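Local coordinates for stage II sporulation protein SA (Bacillus subtilis, PDB 3O6Q) that acts as the toxic component of a type II toxin-antitoxin system, neutralised by the antitoxin SpoIISB and lethal to the cell when SpoIISB is absent, at residues T58-K62 and M63-A67; T142-Y145 and D146-P150. One frame throughout, in Å; residues are numbered along the deposited sequence.

Contact 1 (T58-K62 and M63-A67)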
loop_
_atom_site.group_PDB
_atom_site.type_symbol
_atom_site.label_atom_id
_atom_site.label_comp_id
_atom_site.label_asym_id
_atom_site.label_seq_id
_atom_site.Cartn_x
_atom_site.Cartn_y
_atom_site.Cartn_z
ATOM N N THR A 58 -9.511 2.714 11.947
ATOM C CA THR A 58 -10.437 2.115 11.002
ATOM C C THR A 58 -9.788 0.926 10.281
ATOM O O THR A 58 -10.377 -0.146 10.113
ATOM C CB THR A 58 -10.932 3.192 9.998
ATOM O OG1 THR A 58 -11.744 4.154 10.711
ATOM C CG2 THR A 58 -11.716 2.568 8.854
ATOM N N TYR A 59 -8.548 1.119 9.898
ATOM C CA TYR A 59 -7.794 0.124 9.168
ATOM C C TYR A 59 -7.277 -0.991 10.062
ATOM O O TYR A 59 -7.417 -2.169 9.736
ATOM C CB TYR A 59 -6.653 0.828 8.396
ATOM C CG TYR A 59 -7.158 1.465 7.111
ATOM C CD1 TYR A 59 -7.974 2.606 7.131
ATOM C CD2 TYR A 59 -6.895 0.872 5.875
ATOM C CE1 TYR A 59 -8.460 3.153 5.923
ATOM C CE2 TYR A 59 -7.354 1.435 4.670
ATOM C CZ TYR A 59 -8.139 2.546 4.698
ATOM O OH TYR A 59 -8.614 3.024 3.482
ATOM N N ALA A 60 -6.669 -0.629 11.183
ATOM C CA ALA A 60 -6.106 -1.634 12.077
ATOM C C ALA A 60 -7.227 -2.530 12.600
ATOM O O ALA A 60 -7.052 -3.728 12.714
ATOM C CB ALA A 60 -5.346 -0.987 13.229
ATOM N N ASP A 61 -8.378 -1.946 12.901
ATOM C CA ASP A 61 -9.503 -2.726 13.372
ATOM C C ASP A 61 -9.826 -3.923 12.487
ATOM O O ASP A 61 -10.208 -4.969 12.989
ATOM C CB ASP A 61 -10.731 -1.853 13.490
ATOM C CG ASP A 61 -10.650 -0.913 14.662
ATOM O OD1 ASP A 61 -9.645 -0.982 15.429
ATOM O OD2 ASP A 61 -11.577 -0.062 14.795
ATOM N N LYS A 62 -9.640 -3.801 11.181
ATOM C CA LYS A 62 -9.980 -4.904 10.298
ATOM C C LYS A 62 -8.791 -5.818 9.911
ATOM O O LYS A 62 -8.935 -6.679 9.060
ATOM C CB LYS A 62 -10.674 -4.341 9.063
ATOM C CG LYS A 62 -12.028 -3.669 9.362
ATOM C CD LYS A 62 -12.844 -3.504 8.068
ATOM C CE LYS A 62 -14.361 -3.582 8.270
ATOM N NZ LYS A 62 -15.085 -3.409 6.932
HETATM N N MSE A 63 -7.656 -5.660 10.590
HETATM C CA MSE A 63 -6.432 -6.290 10.207
HETATM C C MSE A 63 -5.716 -7.097 11.289
HETATM O O MSE A 63 -4.617 -7.636 11.035
HETATM C CB MSE A 63 -5.447 -5.229 9.725
HETATM C CG MSE A 63 -5.667 -4.694 8.350
HETATM SE SE MSE A 63 -4.242 -3.439 8.009
HETATM C CE MSE A 63 -5.060 -2.415 6.586
ATOM N N ASN A 64 -6.266 -7.232 12.476
ATOM C CA ASN A 64 -5.575 -8.118 13.423
ATOM C C ASN A 64 -4.274 -7.510 13.955
ATOM O O ASN A 64 -3.210 -8.177 14.019
ATOM C CB ASN A 64 -5.327 -9.506 12.781
ATOM C CG ASN A 64 -6.648 -10.249 12.467
ATOM O OD1 ASN A 64 -7.482 -10.424 13.351
ATOM N ND2 ASN A 64 -6.841 -10.654 11.201
ATOM N N LEU A 65 -4.402 -6.228 14.313
ATOM C CA LEU A 65 -3.371 -5.468 14.934
ATOM C C LEU A 65 -4.035 -4.203 15.508
ATOM O O LEU A 65 -5.132 -3.842 15.096
ATOM C CB LEU A 65 -2.243 -5.148 13.918
ATOM C CG LEU A 65 -2.419 -4.173 12.737
ATOM C CD1 LEU A 65 -1.877 -2.808 13.081
ATOM C CD2 LEU A 65 -1.700 -4.712 11.478
ATOM N N THR A 66 -3.363 -3.534 16.446
ATOM C CA THR A 66 -3.862 -2.322 17.082
ATOM C C THR A 66 -2.969 -1.149 16.695
ATOM O O THR A 66 -1.769 -1.247 16.774
ATOM C CB THR A 66 -3.836 -2.463 18.618
ATOM O OG1 THR A 66 -4.476 -3.679 19.000
ATOM C CG2 THR A 66 -4.569 -1.326 19.307
ATOM N N ALA A 67 -3.580 -0.034 16.298
ATOM C CA ALA A 67 -2.866 1.210 16.018
ATOM C C ALA A 67 -3.416 2.324 16.917
ATOM O O ALA A 67 -4.614 2.353 17.234
ATOM C CB ALA A 67 -2.986 1.577 14.574
#

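Contact 2 (T142-Y145 and D146-P150)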
loop_
_atom_site.group_PDB
_atom_site.type_symbol
_atom_site.label_atom_id
_atom_site.label_comp_id
_atom_site.label_asym_id
_atom_site.label_seq_id
_atom_site.Cartn_x
_atom_site.Cartn_y
_atom_site.Cartn_z
ATOM N N THR A 142 -1.427 8.229 6.764
ATOM C CA THR A 142 -1.175 9.583 7.259
ATOM C C THR A 142 -0.919 10.516 6.092
ATOM O O THR A 142 -1.334 11.660 6.131
ATOM C CB THR A 142 0.052 9.639 8.211
ATOM O OG1 THR A 142 1.235 9.279 7.499
ATOM C CG2 THR A 142 -0.107 8.708 9.409
ATOM N N SER A 143 -0.261 10.041 5.045
ATOM C CA SER A 143 -0.038 10.871 3.851
ATOM C C SER A 143 -1.318 11.116 3.088
ATOM O O SER A 143 -1.586 12.248 2.696
ATOM C CB SER A 143 1.039 10.269 2.940
ATOM O OG SER A 143 2.303 10.320 3.599
ATOM N N ILE A 144 -2.137 10.084 2.931
ATOM C CA ILE A 144 -3.436 10.248 2.309
ATOM C C ILE A 144 -4.299 11.209 3.100
ATOM O O ILE A 144 -4.975 12.043 2.536
ATOM C CB ILE A 144 -4.165 8.917 2.184
ATOM C CG1 ILE A 144 -3.384 7.986 1.231
ATOM C CG2 ILE A 144 -5.611 9.149 1.708
ATOM C CD1 ILE A 144 -3.587 6.503 1.513
ATOM N N TYR A 145 -4.253 11.133 4.419
ATOM C CA TYR A 145 -4.998 12.091 5.243
ATOM C C TYR A 145 -4.633 13.523 4.918
ATOM O O TYR A 145 -5.517 14.369 4.692
ATOM C CB TYR A 145 -4.784 11.820 6.725
ATOM C CG TYR A 145 -5.708 12.573 7.658
ATOM C CD1 TYR A 145 -6.965 12.067 7.992
ATOM C CD2 TYR A 145 -5.313 13.775 8.248
ATOM C CE1 TYR A 145 -7.799 12.738 8.872
ATOM C CE2 TYR A 145 -6.136 14.432 9.132
ATOM C CZ TYR A 145 -7.379 13.900 9.428
ATOM O OH TYR A 145 -8.193 14.616 10.255
ATOM N N ASP A 146 -3.336 13.805 4.847
ATOM C CA ASP A 146 -2.891 15.181 4.582
ATOM C C ASP A 146 -3.343 15.637 3.201
ATOM O O ASP A 146 -3.792 16.773 3.025
ATOM C CB ASP A 146 -1.394 15.262 4.657
ATOM C CG ASP A 146 -0.905 16.699 4.744
ATOM O OD1 ASP A 146 -1.185 17.505 3.821
ATOM O OD2 ASP A 146 -0.249 17.050 5.750
ATOM N N LEU A 147 -3.248 14.734 2.227
ATOM C CA LEU A 147 -3.592 15.069 0.843
ATOM C C LEU A 147 -5.075 15.330 0.635
ATOM O O LEU A 147 -5.447 16.011 -0.297
ATOM C CB LEU A 147 -3.170 13.948 -0.095
ATOM C CG LEU A 147 -1.664 13.871 -0.289
ATOM C CD1 LEU A 147 -1.314 12.522 -0.919
ATOM C CD2 LEU A 147 -1.169 15.054 -1.107
ATOM N N VAL A 148 -5.905 14.777 1.502
ATOM C CA VAL A 148 -7.319 14.924 1.397
ATOM C C VAL A 148 -7.800 16.258 2.004
ATOM O O VAL A 148 -8.910 16.697 1.709
ATOM C CB VAL A 148 -8.009 13.724 2.026
ATOM C CG1 VAL A 148 -9.342 14.118 2.570
ATOM C CG2 VAL A 148 -8.124 12.601 0.991
ATOM N N LEU A 149 -6.966 16.935 2.795
ATOM C CA LEU A 149 -7.346 18.254 3.346
ATOM C C LEU A 149 -7.519 19.349 2.279
ATOM O O LEU A 149 -6.784 19.369 1.288
ATOM C CB LEU A 149 -6.310 18.734 4.350
ATOM C CG LEU A 149 -6.235 17.961 5.639
ATOM C CD1 LEU A 149 -5.309 18.704 6.565
ATOM C CD2 LEU A 149 -7.630 17.880 6.219
ATOM N N PRO A 150 -8.480 20.266 2.481
ATOM C CA PRO A 150 -8.626 21.367 1.516
ATOM C C PRO A 150 -7.540 22.424 1.700
ATOM O O PRO A 150 -6.559 22.427 0.969
ATOM C CB PRO A 150 -10.015 21.952 1.841
ATOM C CG PRO A 150 -10.690 20.933 2.742
ATOM C CD PRO A 150 -9.574 20.257 3.472
#

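Contact 1 (T58-K62 and M63-A67)
With CG beside the backbone N in both residues (chi1 -80° and -77°), Y59 and M63 send their side chains out in the same direction; although M63 has already left the helix, its side chain runs beside that of Y59, four residues back. M63, modelled as selenomethionine, stays extended beyond CG, and its terminal CE comes to rest in the plane of the tyrosine ring, at the edge, 3.8 Å from Y59 CD2. On its way there the M63 chain passes alongside the Y59 carbonyl oxygen, with CG 3.4 Å from Y59 O.

The backbone shows how a helix is brought to a close. M63 N donates to A60 O at 2.9 Å, and K62 N reaches Y59 O at 3.1 Å; both bonds span three residues and tighten the last turn. N64 then takes a left-handed backbone conformation and the chain doubles back, so that the beginning of the strand faces the helix it has just left. A60 is the residue it meets: its CB packs on L65 O at 3.4 Å, with A67 CB at 3.7 Å and L65 CD1 at 3.9 Å just beyond. K62 and N64 are exposed, K62 touching T28 of helix 7-35.

The turn thus joins helix 45-61 to strand 66-71, an outermost strand of the antiparallel sheet within this chain, where T66 pairs through its backbone with T125. L32 and L33 of helix 7-35 touch the Y59 side chain, while F138 of helix 132-148 packs on both A60 and L65.

Contact 2 (T142-Y145 and D146-P150)
D146 N bonds to T142 O at 3.2 Å and L147 N to S143 O at 3.0 Å, the four-residue main-chain bonds of an alpha-helix. At V148 the pattern changes: its N bonds to Y145 O at 3.2 Å and only weakly to I144 O. L149 N bonds to D146 O, again three residues back.

Side chain meets backbone where L147 lays CG 3.4 Å from S143 O. The apolar pair is looser, V148 CG2 approaching I144 CG2 at 4.3 Å.

Y145 has CG anti to its own N (chi1 -169°), and its polar and aromatic partners lie outside the turn: OH bonds to Y41 O, and Y48 meets the ring edge-to-face.

Contacts with other chains complete the account. I144 packs on I144 of the second subunit, L147 on its V148 and V148 on its L147. D146 OD2 bonds to a polar side chain of another protein, probably the antitoxin. The arrangement is that of the C-terminal end of helix 132-148, where four-residue bonds give way to three-residue ones and the carbonyls of L147 and L149 bond to basic side chains of that same partner.

Overall arrangement
Both contacts, in the predicted cytoplasmic part of a membrane protein, illustrate how a helix ends, yet their surroundings differ. Contact 1, its centre about 9 Å from that of the chain, turns back into a strand and mixes buried residues with exposed ones; no other protein chain of the assembly touches it. Contact 2, its centre about 17 Å out, owes part of its burial to the assembly. The contact centres are about 20 Å apart and their nearest atoms about 6 Å, without touching, but their helices meet: Y59 packs on L141, and T142 and Y145 on I52. Contact 1 joins backbone bonds to apolar packing inside one chain, whereas contact 2 adds polar intermolecular bonds to its helical ones.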